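Homoprotocatechuate 2,3-dioxygenase (Brevibacterium fuscum, PDB 4Z6M) cleaves the aromatic ring of homoprotocatechuate with molecular oxygen at an iron(II) centre, as an extradiol ring-cleaving dioxygenase of the glyoxalase superfamily. Local coordinates at residues L16-A21 against V151-F156; Q95-R100 against E119-F124; S238-R243 against Y257-D262. The protein carries 1 engineered substitution. All coordinates share one frame; numbering follows the deposited sequence. Where two conformers were deposited one is given.

Interaction 1: L16-A21 against V151-F156; sequences LRCAYA and VRLDHF. With FE2 (Fe (II) ion), chain E.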
loop_
_atom_site.group_PDB
_atom_site.type_symbol
_atom_site.label_atom_id
_atom_site.label_comp_id
_atom_site.label_asym_id
_atom_site.label_seq_id
_atom_site.Cartn_x
_atom_site.Cartn_y
_atom_site.Cartn_z
ATOM N N LEU A 16 -30.929 -1.635 7.965
ATOM C CA LEU A 16 -29.614 -2.283 7.940
ATOM C C LEU A 16 -28.472 -1.331 7.576
ATOM O O LEU A 16 -27.415 -1.343 8.218
ATOM C CB LEU A 16 -29.632 -3.432 6.945
ATOM C CG LEU A 16 -30.605 -4.577 7.192
ATOM C CD1 LEU A 16 -30.684 -5.456 5.948
ATOM C CD2 LEU A 16 -30.162 -5.363 8.430
ATOM N N ARG A 17 -28.655 -0.575 6.498
ATOM C CA ARG A 17 -27.555 0.134 5.842
ATOM C C ARG A 17 -28.100 0.941 4.698
ATOM O O ARG A 17 -29.166 0.627 4.151
ATOM C CB ARG A 17 -26.482 -0.815 5.288
ATOM C CG ARG A 17 -27.028 -1.882 4.338
ATOM C CD ARG A 17 -25.910 -2.476 3.514
ATOM N NE ARG A 17 -26.322 -3.599 2.673
ATOM C CZ ARG A 17 -25.814 -3.861 1.469
ATOM N NH1 ARG A 17 -26.205 -4.939 0.805
ATOM N NH2 ARG A 17 -24.907 -3.066 0.932
ATOM N N CYS A 18 -27.328 1.930 4.276
ATOM C CA CYS A 18 -27.494 2.464 2.935
ATOM C C CYS A 18 -27.278 1.366 1.906
ATOM O O CYS A 18 -26.458 0.467 2.094
ATOM C CB CYS A 18 -26.560 3.634 2.677
ATOM S SG CYS A 18 -24.807 3.259 2.691
ATOM N N ALA A 19 -28.051 1.416 0.834
ATOM C CA ALA A 19 -28.002 0.333 -0.165
ATOM C C ALA A 19 -27.801 0.785 -1.600
ATOM O O ALA A 19 -27.023 0.178 -2.327
ATOM C CB ALA A 19 -29.236 -0.534 -0.085
ATOM N N TYR A 20 -28.533 1.810 -2.046
ATOM C CA TYR A 20 -28.281 2.348 -3.385
ATOM C C TYR A 20 -28.840 3.744 -3.486
ATOM O O TYR A 20 -29.704 4.125 -2.695
ATOM C CB TYR A 20 -28.857 1.439 -4.511
ATOM C CG TYR A 20 -30.366 1.525 -4.731
ATOM C CD1 TYR A 20 -31.232 0.674 -4.067
ATOM C CD2 TYR A 20 -30.905 2.434 -5.634
ATOM C CE1 TYR A 20 -32.610 0.733 -4.274
ATOM C CE2 TYR A 20 -32.276 2.499 -5.838
ATOM C CZ TYR A 20 -33.126 1.669 -5.149
ATOM O OH TYR A 20 -34.486 1.780 -5.382
ATOM N N ALA A 21 -28.333 4.494 -4.464
ATOM C CA ALA A 21 -28.968 5.740 -4.879
ATOM C C ALA A 21 -29.416 5.622 -6.329
ATOM O O ALA A 21 -28.751 4.998 -7.139
ATOM C CB ALA A 21 -28.048 6.933 -4.720
ATOM N N VAL A 151 -15.193 -0.821 -3.838
ATOM C CA VAL A 151 -15.529 -2.132 -3.268
ATOM C C VAL A 151 -16.874 -2.204 -2.549
ATOM O O VAL A 151 -17.472 -3.273 -2.512
ATOM C CB VAL A 151 -14.384 -2.661 -2.371
ATOM C CG1 VAL A 151 -13.087 -2.723 -3.161
ATOM C CG2 VAL A 151 -14.195 -1.834 -1.119
ATOM N N ARG A 152 -17.352 -1.073 -2.012
ATOM C CA ARG A 152 -18.630 -1.023 -1.295
ATOM C C ARG A 152 -19.261 0.336 -1.515
ATOM O O ARG A 152 -18.546 1.319 -1.749
ATOM C CB ARG A 152 -18.452 -1.210 0.210
ATOM C CG ARG A 152 -18.052 -2.603 0.653
ATOM C CD ARG A 152 -18.038 -2.697 2.170
ATOM N NE ARG A 152 -16.976 -1.862 2.726
ATOM C CZ ARG A 152 -15.695 -2.209 2.766
ATOM N NH1 ARG A 152 -15.305 -3.392 2.304
ATOM N NH2 ARG A 152 -14.793 -1.381 3.287
ATOM N N LEU A 153 -20.584 0.404 -1.409
ATOM C CA LEU A 153 -21.243 1.664 -1.111
ATOM C C LEU A 153 -21.075 1.946 0.373
ATOM O O LEU A 153 -21.401 1.079 1.196
ATOM C CB LEU A 153 -22.730 1.561 -1.433
ATOM C CG LEU A 153 -23.525 2.829 -1.115
ATOM C CD1 LEU A 153 -23.116 3.963 -2.023
ATOM C CD2 LEU A 153 -25.006 2.548 -1.207
ATOM N N ASP A 154 -20.647 3.146 0.726
ATOM C CA ASP A 154 -20.486 3.468 2.147
ATOM C C ASP A 154 -21.549 4.367 2.771
ATOM O O ASP A 154 -22.045 4.042 3.866
ATOM C CB ASP A 154 -19.123 4.050 2.448
ATOM C CG ASP A 154 -18.865 4.084 3.953
ATOM O OD1 ASP A 154 -18.581 3.014 4.542
ATOM O OD2 ASP A 154 -19.027 5.163 4.554
ATOM N N HIS A 155 -21.908 5.478 2.129
ATOM C CA HIS A 155 -22.852 6.384 2.745
ATOM C C HIS A 155 -23.393 7.416 1.769
ATOM O O HIS A 155 -22.888 7.583 0.655
ATOM C CB HIS A 155 -22.207 7.123 3.950
ATOM C CG HIS A 155 -21.055 8.034 3.613
ATOM N ND1 HIS A 155 -19.741 7.622 3.662
ATOM C CD2 HIS A 155 -21.012 9.358 3.325
ATOM C CE1 HIS A 155 -18.950 8.649 3.397
ATOM N NE2 HIS A 155 -19.700 9.717 3.191
ATOM N N PHE A 156 -24.421 8.122 2.228
ATOM C CA PHE A 156 -24.919 9.333 1.615
ATOM C C PHE A 156 -24.583 10.521 2.491
ATOM O O PHE A 156 -24.327 10.376 3.689
ATOM C CB PHE A 156 -26.453 9.281 1.480
ATOM C CG PHE A 156 -26.985 7.998 0.873
ATOM C CD1 PHE A 156 -26.542 7.541 -0.370
ATOM C CD2 PHE A 156 -27.945 7.256 1.550
ATOM C CE1 PHE A 156 -27.076 6.394 -0.922
ATOM C CE2 PHE A 156 -28.471 6.105 0.997
ATOM C CZ PHE A 156 -28.026 5.681 -0.224
HETATM FE FE FE2 E . -18.823 11.752 3.192
HETATM O O HOH W 1 -23.715 -0.409 1.926
HETATM O O HOH W 2 -17.214 11.114 4.480
HETATM O O HOH W 3 -20.146 12.217 4.833
HETATM O O HOH W 4 -17.945 13.753 3.520
#
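The sulfur of Cys-18 packs against the bulge at Asp-154 and His-155, its SG 3.1 Å from the carbonyl O of Asp-154. From there it also lies over one face of the Phe-156 ring, 5.1 Å from the ring centroid and only 14° off the normal, a distant sulfur-aromatic contact. Cys-18 CB comes nearer than the sulfur, 3.5 Å from Phe-156 CE2. Ala-21 CB reaches the ring too, near Phe-156 CE1, and the carbonyl O of Tyr-20 comes up beside Phe-156 CZ. The trans chi1 of Leu-153 (178°) carries its CD2 branch across to Ala-19, 3.3 Å from the carbonyl O.

No direct hydrogen bond joins the two strands, whose axes run at 100° to each other. Water 1 makes the polar link instead, donating to the carbonyl O atoms of Cys-18 and Leu-153 and accepting from Arg-17 NH2; that guanidinium also pairs with Glu-58, and with Asp-277 of a second subunit. A classic beta bulge sets Ala-19 and Tyr-20 opposite Ala-78, and another sets Asp-154 and His-155 opposite Ala-216.

His-155 turns away from strand 16-21, and its NE2 binds the iron at 2.2 Å, with His-214 and Glu-267 completing the facial triad of two histidines and one carboxylate and three waters filling the other positions. Asp-154 OD2 accepts from His-155 ND1 at 2.7 Å, in the plane of the imidazole, through its anti lone pair. Together with the iron bond, this nearly straight bond fixes the rotation of the ring, and it probably makes His-155 a more electron-rich ligand for iron.

Interaction 2: Q95-R100 against E119-F124; sequences QELGCR and EDPLGF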
loop_
_atom_site.group_PDB
_atom_site.type_symbol
_atom_site.label_atom_id
_atom_site.label_comp_id
_atom_site.label_asym_id
_atom_site.label_seq_id
_atom_site.Cartn_x
_atom_site.Cartn_y
_atom_site.Cartn_z
ATOM N N GLN A 95 -46.360 7.533 7.577
ATOM C CA GLN A 95 -47.748 7.990 7.583
ATOM C C GLN A 95 -48.065 8.711 8.889
ATOM O O GLN A 95 -48.723 9.752 8.878
ATOM C CB GLN A 95 -48.707 6.839 7.287
ATOM C CG GLN A 95 -48.658 6.494 5.806
ATOM C CD GLN A 95 -49.484 5.276 5.425
ATOM O OE1 GLN A 95 -49.833 4.435 6.267
ATOM N NE2 GLN A 95 -49.783 5.163 4.135
ATOM N N GLU A 96 -47.548 8.202 10.007
ATOM C CA GLU A 96 -47.735 8.896 11.275
ATOM C C GLU A 96 -47.048 10.260 11.314
ATOM O O GLU A 96 -47.583 11.203 11.906
ATOM C CB GLU A 96 -47.314 8.042 12.461
ATOM C CG GLU A 96 -47.703 8.702 13.780
ATOM C CD GLU A 96 -47.403 7.879 15.005
ATOM O OE1 GLU A 96 -47.234 6.641 14.886
ATOM O OE2 GLU A 96 -47.346 8.503 16.103
ATOM N N LEU A 97 -45.885 10.377 10.670
ATOM C CA LEU A 97 -45.223 11.679 10.490
ATOM C C LEU A 97 -45.911 12.639 9.518
ATOM O O LEU A 97 -45.489 13.786 9.382
ATOM C CB LEU A 97 -43.780 11.481 10.014
ATOM C CG LEU A 97 -42.810 10.839 11.008
ATOM C CD1 LEU A 97 -41.491 10.495 10.328
ATOM C CD2 LEU A 97 -42.599 11.747 12.214
ATOM N N GLY A 98 -46.941 12.174 8.823
ATOM C CA GLY A 98 -47.679 13.007 7.878
ATOM C C GLY A 98 -46.976 13.203 6.556
ATOM O O GLY A 98 -47.216 14.210 5.862
ATOM N N CYS A 99 -46.112 12.247 6.199
ATOM C CA CYS A 99 -45.337 12.363 4.985
ATOM C C CYS A 99 -46.040 11.625 3.872
ATOM O O CYS A 99 -46.721 10.604 4.092
ATOM C CB CYS A 99 -43.953 11.763 5.175
ATOM S SG CYS A 99 -42.906 12.682 6.313
ATOM N N ARG A 100 -45.858 12.129 2.669
ATOM C CA ARG A 100 -46.280 11.392 1.500
ATOM C C ARG A 100 -45.492 10.095 1.329
ATOM O O ARG A 100 -44.280 10.114 1.454
ATOM C CB ARG A 100 -46.114 12.237 0.275
ATOM C CG ARG A 100 -46.614 11.526 -0.953
ATOM C CD ARG A 100 -46.404 12.432 -2.124
ATOM N NE ARG A 100 -46.891 11.856 -3.367
ATOM C CZ ARG A 100 -46.665 12.411 -4.547
ATOM N NH1 ARG A 100 -45.955 13.539 -4.627
ATOM N NH2 ARG A 100 -47.149 11.843 -5.642
ATOM N N GLU A 119 -41.500 11.063 0.737
ATOM C CA GLU A 119 -40.956 12.411 0.858
ATOM C C GLU A 119 -40.796 12.712 2.337
ATOM O O GLU A 119 -41.782 12.951 3.042
ATOM C CB GLU A 119 -41.893 13.439 0.208
ATOM C CG GLU A 119 -41.972 13.302 -1.289
ATOM C CD GLU A 119 -43.056 14.161 -1.941
ATOM O OE1 GLU A 119 -43.587 15.093 -1.281
ATOM O OE2 GLU A 119 -43.376 13.884 -3.129
ATOM N N ASP A 120 -39.560 12.644 2.822
ATOM C CA ASP A 120 -39.351 12.610 4.267
ATOM C C ASP A 120 -39.470 14.027 4.840
ATOM O O ASP A 120 -39.644 15.002 4.077
ATOM C CB ASP A 120 -38.057 11.873 4.631
ATOM C CG ASP A 120 -36.830 12.761 4.742
ATOM O OD1 ASP A 120 -36.762 13.908 4.239
ATOM O OD2 ASP A 120 -35.866 12.239 5.355
ATOM N N PRO A 121 -39.438 14.158 6.175
ATOM C CA PRO A 121 -39.654 15.489 6.783
ATOM C C PRO A 121 -38.647 16.583 6.397
ATOM O O PRO A 121 -38.917 17.784 6.596
ATOM C CB PRO A 121 -39.565 15.198 8.275
ATOM C CG PRO A 121 -39.939 13.771 8.414
ATOM C CD PRO A 121 -39.397 13.101 7.198
ATOM N N LEU A 122 -37.492 16.180 5.883
ATOM C CA LEU A 122 -36.489 17.114 5.382
ATOM C C LEU A 122 -36.556 17.322 3.883
ATOM O O LEU A 122 -35.702 18.001 3.305
ATOM C CB LEU A 122 -35.070 16.657 5.773
ATOM C CG LEU A 122 -34.835 16.388 7.264
ATOM C CD1 LEU A 122 -33.400 15.919 7.502
ATOM C CD2 LEU A 122 -35.174 17.612 8.111
ATOM N N GLY A 123 -37.541 16.704 3.238
ATOM C CA GLY A 123 -37.741 16.878 1.797
ATOM C C GLY A 123 -37.012 15.883 0.915
ATOM O O GLY A 123 -36.960 16.069 -0.302
ATOM N N PHE A 124 -36.438 14.837 1.515
ATOM C CA PHE A 124 -35.617 13.898 0.766
ATOM C C PHE A 124 -36.424 12.677 0.357
ATOM O O PHE A 124 -37.257 12.189 1.114
ATOM C CB PHE A 124 -34.387 13.465 1.567
ATOM C CG PHE A 124 -33.345 14.514 1.654
ATOM C CD1 PHE A 124 -33.407 15.463 2.656
ATOM C CD2 PHE A 124 -32.313 14.580 0.737
ATOM C CE1 PHE A 124 -32.452 16.455 2.738
ATOM C CE2 PHE A 124 -31.364 15.576 0.810
ATOM C CZ PHE A 124 -31.427 16.506 1.829
HETATM O O HOH W 5 -44.126 14.514 2.711
#
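The carboxylate oxygen OD1 of Asp-120 is gripped by two backbone N-H groups of its own turn, those of Leu-122 and Phe-124, each at 2.9 Å from OD1. They reach it from opposite faces of the carboxylate plane, and the Phe-124 bond is the straighter, at 164°. The first of these bonds makes an Asx turn, laid over a type I beta turn from Asp-120 to Gly-123 in which Gly-123 N bonds to the carbonyl O of Asp-120. The other oxygen, OD2, accepts from the hydroxyl of Tyr-169 on helix 163-172, so the Asp-120 side chain ties the turn to that helix as well.

The turn joins strands 115-119 and 125-129 of the N-terminal glyoxalase-family sheet, and the segment that meets it leads from helix 84-96 into strand 101-104. Gly-98, with positive phi, forms a Schellman motif after the last turn of that helix. Beyond it Cys-99 points at the turn: SG lies beside the carbonyl carbon (C) of Asp-120 and 3.6 Å from Pro-121 CD. Leu-97 meets the same proline ring more loosely, its CD1 4.1 Å from Pro-121 CG, the two side chains crossing at about a right angle.

One backbone hydrogen bond joins the segments at Arg-100, whose carbonyl O accepts from Glu-119 N at 3.0 Å. Water 5 bridges Arg-100 N and the carbonyl O of Glu-119. The extended Arg-100 chain crosses that of Glu-119 at a slant and brings NH1 to 3.0 Å from Glu-119 OE2, a salt bridge whose hydrogen bond is weak, bent to 125°, with the guanidinium and carboxylate planes 74° apart. Both groups have further partners: Arg-100 NH2 pairs with Asp-315, and Glu-119 OE2 also accepts from Leu-314 N.

Interaction 3: S238-R243 against Y257-D262; sequences SDRIER and YILDPD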
loop_
_atom_site.group_PDB
_atom_site.type_symbol
_atom_site.label_atom_id
_atom_site.label_comp_id
_atom_site.label_asym_id
_atom_site.label_seq_id
_atom_site.Cartn_x
_atom_site.Cartn_y
_atom_site.Cartn_z
ATOM N N SER A 238 -8.537 16.325 -14.602
ATOM C CA SER A 238 -8.214 16.689 -13.217
ATOM C C SER A 238 -9.095 17.827 -12.711
ATOM O O SER A 238 -9.230 18.009 -11.501
ATOM C CB SER A 238 -6.735 17.047 -13.042
ATOM O OG SER A 238 -6.366 18.133 -13.881
ATOM N N ASP A 239 -9.690 18.581 -13.632
ATOM C CA ASP A 239 -10.663 19.578 -13.233
ATOM C C ASP A 239 -11.918 19.016 -12.594
ATOM O O ASP A 239 -12.680 19.768 -11.983
ATOM C CB ASP A 239 -10.998 20.528 -14.386
ATOM C CG ASP A 239 -11.523 19.838 -15.631
ATOM O OD1 ASP A 239 -11.130 18.702 -15.951
ATOM O OD2 ASP A 239 -12.285 20.524 -16.359
ATOM N N ARG A 240 -12.139 17.712 -12.734
ATOM C CA ARG A 240 -13.269 17.050 -12.102
ATOM C C ARG A 240 -12.884 16.408 -10.766
ATOM O O ARG A 240 -13.708 15.812 -10.114
ATOM C CB ARG A 240 -13.843 15.987 -13.054
ATOM C CG ARG A 240 -14.144 16.472 -14.472
ATOM C CD ARG A 240 -15.025 17.712 -14.488
ATOM N NE ARG A 240 -16.374 17.403 -14.069
ATOM C CZ ARG A 240 -17.312 18.316 -13.833
ATOM N NH1 ARG A 240 -17.002 19.606 -13.838
ATOM N NH2 ARG A 240 -18.537 17.940 -13.512
ATOM N N ILE A 241 -11.640 16.588 -10.349
ATOM C CA ILE A 241 -11.244 16.326 -8.960
ATOM C C ILE A 241 -11.545 17.591 -8.176
ATOM O O ILE A 241 -10.926 18.628 -8.402
ATOM C CB ILE A 241 -9.753 15.996 -8.845
ATOM C CG1 ILE A 241 -9.388 14.749 -9.652
ATOM C CG2 ILE A 241 -9.343 15.848 -7.383
ATOM C CD1 ILE A 241 -7.911 14.491 -9.754
ATOM N N GLU A 242 -12.538 17.520 -7.298
ATOM C CA GLU A 242 -12.993 18.730 -6.613
ATOM C C GLU A 242 -12.101 19.045 -5.415
ATOM O O GLU A 242 -11.759 20.204 -5.191
ATOM C CB GLU A 242 -14.448 18.562 -6.147
ATOM C CG GLU A 242 -15.039 19.854 -5.604
ATOM C CD GLU A 242 -16.289 19.675 -4.777
ATOM O OE1 GLU A 242 -16.469 18.614 -4.184
ATOM O OE2 GLU A 242 -17.098 20.636 -4.744
ATOM N N ARG A 243 -11.784 18.026 -4.617
ATOM C CA ARG A 243 -11.153 18.244 -3.317
ATOM C C ARG A 243 -10.490 16.955 -2.889
ATOM O O ARG A 243 -11.114 15.890 -2.917
ATOM C CB ARG A 243 -12.206 18.633 -2.286
ATOM C CG ARG A 243 -11.701 18.740 -0.859
ATOM C CD ARG A 243 -12.782 19.097 0.145
ATOM N NE ARG A 243 -12.249 18.786 1.460
ATOM C CZ ARG A 243 -12.936 18.300 2.489
ATOM N NH1 ARG A 243 -14.257 18.264 2.465
ATOM N NH2 ARG A 243 -12.279 17.911 3.561
ATOM N N TYR A 257 -12.964 13.714 -3.276
ATOM C CA TYR A 257 -14.240 14.094 -3.890
ATOM C C TYR A 257 -14.049 14.426 -5.369
ATOM O O TYR A 257 -13.181 15.223 -5.721
ATOM C CB TYR A 257 -14.871 15.305 -3.190
ATOM C CG TYR A 257 -15.154 15.069 -1.726
ATOM C CD1 TYR A 257 -16.333 14.472 -1.281
ATOM C CD2 TYR A 257 -14.199 15.420 -0.765
ATOM C CE1 TYR A 257 -16.573 14.271 0.065
ATOM C CE2 TYR A 257 -14.429 15.209 0.559
ATOM C CZ TYR A 257 -15.611 14.637 0.974
ATOM O OH TYR A 257 -15.787 14.449 2.304
ATOM N N ILE A 258 -14.878 13.813 -6.211
ATOM C CA ILE A 258 -14.852 14.026 -7.632
ATOM C C ILE A 258 -16.265 14.373 -8.107
ATOM O O ILE A 258 -17.255 14.160 -7.388
ATOM C CB ILE A 258 -14.263 12.805 -8.386
ATOM C CG1 ILE A 258 -15.125 11.572 -8.174
ATOM C CG2 ILE A 258 -12.818 12.566 -7.935
ATOM C CD1 ILE A 258 -14.606 10.317 -8.831
ATOM N N LEU A 259 -16.341 14.877 -9.329
ATOM C CA LEU A 259 -17.612 15.354 -9.896
ATOM C C LEU A 259 -17.969 14.583 -11.164
ATOM O O LEU A 259 -17.182 14.544 -12.083
ATOM C CB LEU A 259 -17.548 16.853 -10.209
ATOM C CG LEU A 259 -17.215 17.741 -9.016
ATOM C CD1 LEU A 259 -16.968 19.140 -9.500
ATOM C CD2 LEU A 259 -18.290 17.704 -7.946
ATOM N N ASP A 260 -19.179 14.040 -11.214
ATOM C CA ASP A 260 -19.664 13.333 -12.415
ATOM C C ASP A 260 -20.085 14.347 -13.495
ATOM O O ASP A 260 -20.012 15.559 -13.264
ATOM C CB ASP A 260 -20.725 12.281 -12.041
ATOM C CG ASP A 260 -22.171 12.781 -12.101
ATOM O OD1 ASP A 260 -22.407 14.005 -12.222
ATOM O OD2 ASP A 260 -23.082 11.908 -12.025
ATOM N N PRO A 261 -20.529 13.863 -14.665
ATOM C CA PRO A 261 -20.811 14.792 -15.754
ATOM C C PRO A 261 -21.939 15.795 -15.495
ATOM O O PRO A 261 -21.952 16.847 -16.127
ATOM C CB PRO A 261 -21.089 13.860 -16.937
ATOM C CG PRO A 261 -20.226 12.665 -16.634
ATOM C CD PRO A 261 -20.404 12.480 -15.154
ATOM N N ASP A 262 -22.866 15.452 -14.591
ATOM C CA ASP A 262 -23.942 16.346 -14.166
ATOM C C ASP A 262 -23.614 17.099 -12.876
ATOM O O ASP A 262 -24.503 17.692 -12.258
ATOM C CB ASP A 262 -25.226 15.556 -13.988
ATOM C CG ASP A 262 -25.824 15.146 -15.311
ATOM O OD1 ASP A 262 -26.209 16.026 -16.087
ATOM O OD2 ASP A 262 -25.839 13.945 -15.594
HETATM O O HOH W 6 -17.237 14.521 -14.808
#
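Arg-240 NH2 donates to the carbonyl O of Asp-260, 2.8 Å away and in the plane of the guanidinium, and the same nitrogen also bonds to Asn-263. The chain is bent at chi2 and chi3 (-53° and -70°), which folds it back across Leu-259, whose CB packs over one face of the guanidinium. Water 6 links Arg-240 NE to the carbonyl O of Leu-259.

Backbone pairing continues from Leu-259 N to the carbonyl O of Arg-240, 2.9 Å. The carbonyl O of Tyr-257 then takes two donors, Glu-242 N at 2.9 Å and, weakly, Arg-243 N, while Tyr-257 N returns a bond to Arg-243 O.

Arg-243 and Tyr-257 run side by side, pointing the same way, with Tyr-257 CE2 over the guanidinium face, 3.6 Å from Arg-243 NH1. Trp-304 meets both, by cation-pi contact with the arginine and edge-to-face with the tyrosine. The Glu-242 carboxylate forms a salt bridge with Arg-265 and a hydrogen bond with Ser-303. Ile-241 and Ile-258 touch loosely, and both also meet Met-232 of helix 222-234.

With Glu-242 and Arg-243 both opposite Tyr-257, this is a classic beta bulge in an antiparallel strand pair, at the end of the iron-binding sheet as counted within this chain.

Overall arrangement
Interaction 1 joins the central strands of the two glyoxalase-family sheets, and the other two contacts lie out from it on opposite sides of the chain's centre. Interaction 2 belongs to the N-terminal sheet, its centre about 21 Å from that of interaction 1, with nearest atoms about 8 Å apart. Interaction 3 shares the C-terminal sheet with strand 152-160; its centre is about 20 Å from that of interaction 1. Interactions 1 and 3 reach the iron site: interaction 1 supplies the ligand His-155, while in interaction 3 the side chain of Tyr-257 comes within about 4 Å of the metal. Interactions 2 and 3 are about 32 Å apart between centres and do not touch.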